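Acyl-CoA dehydrogenase (Geobacillus kaustophilus, PDB 2PG0) binds FAD and probably catalyses the alpha,beta-dehydrogenation of acyl chains carried as thioesters, introducing a double bond. Local coordinates at residues A[79-83]-A[254-259]; A[260-264]-A[332-337]; A[323-327]-A[375-379]. One frame throughout, in Å; residues are numbered along the deposited sequence.

Interaction 1: A[79-83]-A[254-259]; sequences EELEK and IAAQTA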
loop_
_atom_site.group_PDB
_atom_site.type_symbol
_atom_site.label_atom_id
_atom_site.label_comp_id
_atom_site.label_asym_id
_atom_site.label_seq_id
_atom_site.Cartn_x
_atom_site.Cartn_y
_atom_site.Cartn_z
ATOM N N GLU A 79 10.756 12.379 -24.407
ATOM C CA GLU A 79 10.842 12.994 -23.072
ATOM C C GLU A 79 10.454 14.467 -23.146
ATOM O O GLU A 79 9.619 14.945 -22.367
ATOM C CB GLU A 79 12.242 12.862 -22.489
ATOM C CG GLU A 79 12.551 11.492 -21.924
ATOM C CD GLU A 79 13.943 11.395 -21.329
ATOM O OE1 GLU A 79 14.726 12.381 -21.396
ATOM O OE2 GLU A 79 14.261 10.309 -20.801
ATOM N N GLU A 80 11.051 15.182 -24.098
ATOM C CA GLU A 80 10.775 16.611 -24.240
ATOM C C GLU A 80 9.319 16.908 -24.615
ATOM O O GLU A 80 8.742 17.890 -24.151
ATOM C CB GLU A 80 11.764 17.272 -25.213
ATOM C CG GLU A 80 13.210 17.338 -24.675
ATOM C CD GLU A 80 13.328 17.985 -23.296
ATOM O OE1 GLU A 80 12.757 19.072 -23.090
ATOM O OE2 GLU A 80 14.014 17.413 -22.423
ATOM N N LEU A 81 8.722 16.051 -25.433
ATOM C CA LEU A 81 7.311 16.209 -25.788
ATOM C C LEU A 81 6.391 15.965 -24.580
ATOM O O LEU A 81 5.393 16.666 -24.407
ATOM C CB LEU A 81 6.938 15.292 -26.952
ATOM C CG LEU A 81 7.430 15.716 -28.340
ATOM C CD1 LEU A 81 7.155 14.614 -29.338
ATOM C CD2 LEU A 81 6.793 17.033 -28.805
ATOM N N GLU A 82 6.723 14.972 -23.757
ATOM C CA GLU A 82 5.949 14.711 -22.539
ATOM C C GLU A 82 6.055 15.876 -21.559
ATOM O O GLU A 82 5.086 16.210 -20.875
ATOM C CB GLU A 82 6.359 13.391 -21.876
ATOM C CG GLU A 82 5.464 12.961 -20.687
ATOM C CD GLU A 82 4.008 12.666 -21.089
ATOM O OE1 GLU A 82 3.755 12.221 -22.231
ATOM O OE2 GLU A 82 3.108 12.864 -20.248
ATOM N N LYS A 83 7.224 16.510 -21.513
ATOM C CA LYS A 83 7.397 17.702 -20.692
ATOM C C LYS A 83 6.398 18.795 -21.067
ATOM O O LYS A 83 5.971 19.569 -20.210
ATOM C CB LYS A 83 8.839 18.206 -20.759
ATOM C CG LYS A 83 9.801 17.311 -19.977
ATOM C CD LYS A 83 11.238 17.771 -20.098
ATOM C CE LYS A 83 12.195 16.704 -19.595
ATOM N NZ LYS A 83 13.612 17.194 -19.655
ATOM N N ILE A 254 8.966 5.261 -20.821
ATOM C CA ILE A 254 9.725 6.527 -20.879
ATOM C C ILE A 254 8.825 7.744 -20.610
ATOM O O ILE A 254 9.184 8.612 -19.801
ATOM C CB ILE A 254 10.501 6.684 -22.213
ATOM C CG1 ILE A 254 11.630 5.647 -22.291
ATOM C CG2 ILE A 254 11.057 8.115 -22.361
ATOM C CD1 ILE A 254 12.210 5.430 -23.698
ATOM N N ALA A 255 7.659 7.785 -21.257
ATOM C CA ALA A 255 6.710 8.897 -21.099
ATOM C C ALA A 255 6.130 8.976 -19.689
ATOM O O ALA A 255 5.951 10.064 -19.133
ATOM C CB ALA A 255 5.583 8.802 -22.140
ATOM N N ALA A 256 5.827 7.821 -19.103
ATOM C CA ALA A 256 5.317 7.808 -17.738
ATOM C C ALA A 256 6.380 8.260 -16.719
ATOM O O ALA A 256 6.062 8.972 -15.756
ATOM C CB ALA A 256 4.761 6.433 -17.388
ATOM N N GLN A 257 7.631 7.858 -16.939
ATOM C CA GLN A 257 8.741 8.250 -16.071
ATOM C C GLN A 257 8.891 9.774 -16.097
ATOM O O GLN A 257 8.988 10.419 -15.050
ATOM C CB GLN A 257 10.047 7.563 -16.503
ATOM C CG GLN A 257 11.279 7.932 -15.664
ATOM C CD GLN A 257 11.161 7.523 -14.210
ATOM O OE1 GLN A 257 10.597 6.470 -13.883
ATOM N NE2 GLN A 257 11.684 8.364 -13.322
ATOM N N THR A 258 8.895 10.332 -17.304
ATOM C CA THR A 258 8.960 11.787 -17.484
ATOM C C THR A 258 7.779 12.523 -16.834
ATOM O O THR A 258 7.963 13.570 -16.204
ATOM C CB THR A 258 9.048 12.156 -18.972
ATOM O OG1 THR A 258 10.150 11.464 -19.558
ATOM C CG2 THR A 258 9.269 13.653 -19.135
ATOM N N ALA A 259 6.576 11.974 -16.987
ATOM C CA ALA A 259 5.370 12.565 -16.394
ATOM C C ALA A 259 5.493 12.640 -14.873
ATOM O O ALA A 259 5.175 13.668 -14.274
ATOM C CB ALA A 259 4.124 11.779 -16.802
#
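Ile-254 O accepts two bonds from Thr-258, the residue that meets Glu-79, Glu-82 and Lys-83 across the contact. Thr-258 N makes the ordinary helix bond. Thr-258 OG1 adds a second one to Ile-254 O at 3.0 Å. The two donors reach the oxygen from opposite faces of its carbonyl plane, with the hydroxyl tilted 34° from that plane. This bond fixes the rotation of the threonine and leaves its methyl facing helix 71-84. There Thr-258 CG2 lies 3.5 Å from Glu-79 O and 3.8 Å from Lys-83 CG. The lysine chain crosses the threonine at about a right angle.

Glu-79 touches through its aliphatic part. Its CG is 3.4 Å from Thr-258 OG1 and also packs on the CG2 branch of Ile-254. The extended chain then carries the carboxylate onward to salt bridges with Arg-18 and Arg-302. Glu-82 is shaped differently. A bend at chi2 (64°) brings its end against Ala-255 and Ala-259, one turn apart. Its CG is 3.3 Å from Ala-255 O. Its OE1 approaches Ala-255 CB, and OE2 lies 3.8 Å from Ala-259 CB. OE2 is hydrogen-bonded with Ser-86 while the carboxylate lies against the two methyl groups. The extended chain of Lys-83 carries NZ to a salt bridge with Glu-80 OE2 of its own helix.

No hydrogen bond crosses between the two segments. They are held by packing. Glu-79 pairs with arginines elsewhere in the chain, and Lys-83 with Glu-80. The segment axes come within 8.9 Å and cross at 46°. This is helix-on-helix packing of the acyl-CoA dehydrogenase fold, where the N-terminal helical domain rests on the long first helix of the C-terminal helical domain.

Interaction 2: A[260-264]-A[332-337]; sequences AEVMF and MAKRVA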
loop_
_atom_site.group_PDB
_atom_site.type_symbol
_atom_site.label_atom_id
_atom_site.label_comp_id
_atom_site.label_asym_id
_atom_site.label_seq_id
_atom_site.Cartn_x
_atom_site.Cartn_y
_atom_site.Cartn_z
ATOM N N ALA A 260 5.977 11.559 -14.259
ATOM C CA ALA A 260 6.220 11.512 -12.811
ATOM C C ALA A 260 7.224 12.594 -12.378
ATOM O O ALA A 260 6.996 13.310 -11.394
ATOM C CB ALA A 260 6.720 10.131 -12.402
ATOM N N GLU A 261 8.327 12.694 -13.116
ATOM C CA GLU A 261 9.372 13.706 -12.864
ATOM C C GLU A 261 8.815 15.128 -12.948
ATOM O O GLU A 261 9.119 15.975 -12.092
ATOM C CB GLU A 261 10.558 13.503 -13.822
ATOM C CG GLU A 261 11.433 12.299 -13.452
ATOM C CD GLU A 261 12.312 11.773 -14.591
ATOM O OE1 GLU A 261 12.225 12.273 -15.733
ATOM O OE2 GLU A 261 13.094 10.835 -14.343
ATOM N N VAL A 262 7.997 15.380 -13.966
ATOM C CA VAL A 262 7.313 16.674 -14.137
ATOM C C VAL A 262 6.379 16.968 -12.968
ATOM O O VAL A 262 6.401 18.066 -12.403
ATOM C CB VAL A 262 6.522 16.748 -15.483
ATOM C CG1 VAL A 262 5.621 17.994 -15.538
ATOM C CG2 VAL A 262 7.486 16.734 -16.674
ATOM N N MET A 263 5.549 15.988 -12.613
ATOM C CA MET A 263 4.584 16.167 -11.530
ATOM C C MET A 263 5.261 16.391 -10.173
ATOM O O MET A 263 4.783 17.193 -9.355
ATOM C CB MET A 263 3.590 14.993 -11.491
ATOM C CG MET A 263 2.529 15.084 -12.593
ATOM S SD MET A 263 1.232 13.796 -12.545
ATOM C CE MET A 263 2.196 12.365 -13.032
ATOM N N PHE A 264 6.381 15.704 -9.944
ATOM C CA PHE A 264 7.167 15.900 -8.726
ATOM C C PHE A 264 7.684 17.338 -8.643
ATOM O O PHE A 264 7.570 17.993 -7.602
ATOM C CB PHE A 264 8.322 14.894 -8.658
ATOM C CG PHE A 264 9.229 15.093 -7.480
ATOM C CD1 PHE A 264 8.899 14.563 -6.242
ATOM C CD2 PHE A 264 10.407 15.832 -7.606
ATOM C CE1 PHE A 264 9.736 14.753 -5.142
ATOM C CE2 PHE A 264 11.251 16.032 -6.508
ATOM C CZ PHE A 264 10.914 15.488 -5.279
ATOM N N MET A 332 3.536 3.825 -10.587
ATOM C CA MET A 332 4.292 4.784 -9.782
ATOM C C MET A 332 3.899 6.219 -10.142
ATOM O O MET A 332 3.721 7.056 -9.267
ATOM C CB MET A 332 5.786 4.587 -10.007
ATOM C CG MET A 332 6.658 5.170 -8.929
ATOM S SD MET A 332 8.312 5.389 -9.596
ATOM C CE MET A 332 7.978 6.829 -10.653
ATOM N N ALA A 333 3.735 6.482 -11.436
ATOM C CA ALA A 333 3.373 7.815 -11.900
ATOM C C ALA A 333 1.945 8.162 -11.470
ATOM O O ALA A 333 1.654 9.309 -11.128
ATOM C CB ALA A 333 3.552 7.919 -13.408
ATOM N N LYS A 334 1.063 7.159 -11.456
ATOM C CA LYS A 334 -0.296 7.338 -10.939
ATOM C C LYS A 334 -0.285 7.728 -9.462
ATOM O O LYS A 334 -1.033 8.611 -9.049
ATOM C CB LYS A 334 -1.140 6.078 -11.182
ATOM C CG LYS A 334 -1.637 5.953 -12.625
ATOM C CD LYS A 334 -2.082 4.522 -12.970
ATOM C CE LYS A 334 -3.290 4.070 -12.174
ATOM N NZ LYS A 334 -3.545 2.596 -12.398
ATOM N N ARG A 335 0.592 7.090 -8.683
ATOM C CA ARG A 335 0.714 7.389 -7.259
ATOM C C ARG A 335 1.273 8.788 -7.054
ATOM O O ARG A 335 0.811 9.532 -6.199
ATOM C CB ARG A 335 1.609 6.365 -6.554
ATOM C CG ARG A 335 0.990 4.977 -6.443
ATOM C CD ARG A 335 1.727 4.137 -5.395
ATOM N NE ARG A 335 3.138 3.946 -5.716
ATOM C CZ ARG A 335 3.607 3.056 -6.591
ATOM N NH1 ARG A 335 2.780 2.257 -7.249
ATOM N NH2 ARG A 335 4.912 2.957 -6.805
ATOM N N VAL A 336 2.282 9.135 -7.843
ATOM C CA VAL A 336 2.796 10.502 -7.862
ATOM C C VAL A 336 1.679 11.521 -8.120
ATOM O O VAL A 336 1.566 12.506 -7.401
ATOM C CB VAL A 336 3.969 10.645 -8.865
ATOM C CG1 VAL A 336 4.318 12.128 -9.098
ATOM C CG2 VAL A 336 5.186 9.864 -8.349
ATOM N N ALA A 337 0.846 11.265 -9.131
ATOM C CA ALA A 337 -0.233 12.175 -9.494
ATOM C C ALA A 337 -1.224 12.377 -8.342
ATOM O O ALA A 337 -1.633 13.504 -8.070
ATOM C CB ALA A 337 -0.949 11.679 -10.754
#
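Phe-264 meets Val-336 through its backbone and not through its ring: Phe-264 N lies 4.2 Å from Val-336 CG1. Its chi1 of 176° sends the ring away from helix 319-343. The ring packs instead on Leu-291 and Ile-298 of helix 285-313 and on Leu-383 of the second subunit. The Arg-335 guanidinium takes no part across the contact. One of its faces has Met-332 CA 3.5 Å above it, offset toward the rim, and its NH2 forms a salt bridge with Glu-297.

The two helix segments run nearly parallel, at 17°. They pack helices 237-273 and 319-343 side by side in the C-terminal helical domain. They come closest at two alanines, with Ala-260 CA and Ala-333 CA 4.8 Å apart. The methyls of this pair meet directly, CB to CB at 4.0 Å. Met-332 is bent at its end, which brings its CE to within 3.9 Å of Ala-260 CB.

One turn on, Val-336 and Met-263 take over. Val-336 CG1 sits over the backbone, 3.7 Å from Ala-260 O, and also touches Met-263 CB. Met-263 reaches past the valine and bends at chi3 (-70°). Its SD lies 3.5 Å from Ala-337 CB, and its CE is 3.6 Å from Ala-333 O. The methionine therefore grips the partner helix at residues one turn apart. Ile-355 and Arg-358 of helix 354-361 pack on this methionine too.

No hydrogen bond or salt bridge crosses between the segments. Backbone bonds such as Phe-264 N to Ala-260 O and Ala-337 N to Ala-333 O stay within each helix. Apolar packing makes the contact, through alanine methyls, one valine, the end methyl of Met-332 and the thioether of Met-263.

Interaction 3: A[323-327]-A[375-379]; sequences SMAKW and MKTII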
loop_
_atom_site.group_PDB
_atom_site.type_symbol
_atom_site.label_atom_id
_atom_site.label_comp_id
_atom_site.label_asym_id
_atom_site.label_seq_id
_atom_site.Cartn_x
_atom_site.Cartn_y
_atom_site.Cartn_z
ATOM N N SER A 323 8.387 -5.111 -19.734
ATOM C CA SER A 323 7.066 -5.332 -19.134
ATOM C C SER A 323 7.047 -4.873 -17.677
ATOM O O SER A 323 6.077 -4.247 -17.230
ATOM C CB SER A 323 6.657 -6.802 -19.257
ATOM O OG SER A 323 6.569 -7.172 -20.629
ATOM N N MET A 324 8.129 -5.181 -16.956
ATOM C CA MET A 324 8.375 -4.659 -15.604
ATOM C C MET A 324 8.361 -3.132 -15.584
ATOM O O MET A 324 7.638 -2.507 -14.795
ATOM C CB MET A 324 9.736 -5.159 -15.090
ATOM C CG MET A 324 9.754 -6.626 -14.652
ATOM S SD MET A 324 11.384 -7.204 -14.111
ATOM C CE MET A 324 10.919 -8.824 -13.478
ATOM N N ALA A 325 9.171 -2.536 -16.455
ATOM C CA ALA A 325 9.268 -1.083 -16.559
ATOM C C ALA A 325 7.895 -0.455 -16.833
ATOM O O ALA A 325 7.480 0.469 -16.132
ATOM C CB ALA A 325 10.286 -0.698 -17.645
ATOM N N LYS A 326 7.176 -1.002 -17.810
ATOM C CA LYS A 326 5.870 -0.468 -18.202
ATOM C C LYS A 326 4.854 -0.453 -17.054
ATOM O O LYS A 326 4.271 0.586 -16.771
ATOM C CB LYS A 326 5.319 -1.226 -19.412
ATOM C CG LYS A 326 4.191 -0.505 -20.161
ATOM C CD LYS A 326 2.846 -0.749 -19.473
ATOM C CE LYS A 326 1.702 -0.158 -20.254
ATOM N NZ LYS A 326 0.412 -0.275 -19.542
ATOM N N TRP A 327 4.624 -1.593 -16.402
ATOM C CA TRP A 327 3.597 -1.620 -15.367
ATOM C C TRP A 327 4.013 -0.850 -14.119
ATOM O O TRP A 327 3.227 -0.069 -13.583
ATOM C CB TRP A 327 3.099 -3.053 -15.052
ATOM C CG TRP A 327 3.859 -3.807 -13.988
ATOM C CD1 TRP A 327 4.808 -4.767 -14.185
ATOM C CD2 TRP A 327 3.711 -3.675 -12.564
ATOM N NE1 TRP A 327 5.274 -5.233 -12.975
ATOM C CE2 TRP A 327 4.618 -4.577 -11.963
ATOM C CE3 TRP A 327 2.912 -2.871 -11.742
ATOM C CZ2 TRP A 327 4.744 -4.703 -10.576
ATOM C CZ3 TRP A 327 3.033 -2.996 -10.355
ATOM C CH2 TRP A 327 3.949 -3.905 -9.790
ATOM N N MET A 375 0.910 -7.069 -18.502
ATOM C CA MET A 375 2.350 -7.004 -18.193
ATOM C C MET A 375 2.718 -8.039 -17.122
ATOM O O MET A 375 3.721 -8.745 -17.255
ATOM C CB MET A 375 2.785 -5.603 -17.745
ATOM C CG MET A 375 2.608 -4.468 -18.776
ATOM S SD MET A 375 3.371 -4.750 -20.407
ATOM C CE MET A 375 1.914 -5.287 -21.306
ATOM N N LYS A 376 1.897 -8.142 -16.076
ATOM C CA LYS A 376 2.136 -9.141 -15.027
ATOM C C LYS A 376 1.975 -10.581 -15.551
ATOM O O LYS A 376 2.703 -11.485 -15.134
ATOM C CB LYS A 376 1.248 -8.862 -13.819
ATOM C CG LYS A 376 1.607 -7.548 -13.120
ATOM C CD LYS A 376 0.648 -7.222 -11.988
ATOM C CE LYS A 376 0.872 -5.796 -11.487
ATOM N NZ LYS A 376 -0.120 -5.432 -10.436
ATOM N N THR A 377 1.043 -10.773 -16.481
ATOM C CA THR A 377 0.843 -12.067 -17.145
ATOM C C THR A 377 2.115 -12.475 -17.897
ATOM O O THR A 377 2.579 -13.609 -17.773
ATOM C CB THR A 377 -0.371 -12.028 -18.099
ATOM O OG1 THR A 377 -1.567 -11.794 -17.343
ATOM C CG2 THR A 377 -0.519 -13.342 -18.875
ATOM N N ILE A 378 2.673 -11.532 -18.655
ATOM C CA ILE A 378 3.894 -11.758 -19.429
ATOM C C ILE A 378 5.058 -12.081 -18.499
ATOM O O ILE A 378 5.819 -13.027 -18.750
ATOM C CB ILE A 378 4.211 -10.543 -20.362
ATOM C CG1 ILE A 378 3.171 -10.459 -21.484
ATOM C CG2 ILE A 378 5.629 -10.636 -20.943
ATOM C CD1 ILE A 378 3.119 -9.104 -22.179
ATOM N N ILE A 379 5.180 -11.324 -17.408
ATOM C CA ILE A 379 6.264 -11.552 -16.454
ATOM C C ILE A 379 6.170 -12.964 -15.855
ATOM O O ILE A 379 7.168 -13.679 -15.797
ATOM C CB ILE A 379 6.305 -10.471 -15.342
ATOM C CG1 ILE A 379 6.670 -9.104 -15.938
ATOM C CG2 ILE A 379 7.314 -10.849 -14.222
ATOM C CD1 ILE A 379 6.253 -7.913 -15.056
#
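Segments 323-327 and 375-379 run nearly antiparallel, at 156°, with axes 9.1 Å apart at closest and Ser-323 opposite Met-375. The indole of Trp-327 offers a face and an edge to the other helix. Its CG sits between the backbone N and the carbonyl carbon (chi1 89°), which turns the ring toward the other helix. The extended chain of Lys-376 crosses one face at about a right angle. Lys-376 CE lies 3.6 Å from the centroid of the six-membered ring of Trp-327, a CH-pi contact. Lys-376 NZ follows at 4.3 Å from the same centroid, 24° off the ring normal, as a cation-pi pair. This ammonium also forms a salt bridge with Glu-293 of the second subunit.

At the ring edge, Ile-379 CD1 comes 3.5 Å from Trp-327 NE1. NE1 is hydrogen-bonded with Thr-296 of the second subunit. Ile-379 CD1 also touches Met-324 CG.

Met-375 packs against Ser-323, Lys-326 and Trp-327. Its CB is 3.7 Å from Trp-327 CB, and the two side chains slide past each other in opposite directions. Met-375 and Lys-326 cross at about a right angle, with Met-375 CG 3.8 Å from Lys-326 CD. Lys-326 NZ goes on to Asn-372 and to carbonyls of the loop before helix 372-382, Ser-365 O and Gly-370 O. That loop contains Thr-371, an FAD-binding residue, and the side chain of Lys-326 is about 8 Å from a bound FAD. Ser-323 OG, bonded to Val-319 O, is 3.6 Å from Ile-378 CG2.

The chemistry is mixed. Apolar packing brings the helices together, while the indole and Lys-376 also take polar partners on the second subunit. The same side chains thus serve both the internal contact and the subunit interface.

In the fold
From the N terminus, helix 71-84 comes first. Interaction 1 joins it to helix 237-273 and closes a loop of 170 residues that includes the beta strands of the middle domain. Interaction 2 opens directly afterwards on the same long helix, so the two are in series, and they touch through Ala-256 and Ala-333. It closes on helix 319-343. Interaction 3 starts earlier on that helix, at 323-327, before interaction 2 has closed, and ends on helix 372-382, so these two cross. Together the contacts tie the N-terminal helical domain to the C-terminal bundle and fasten the last helix to that bundle.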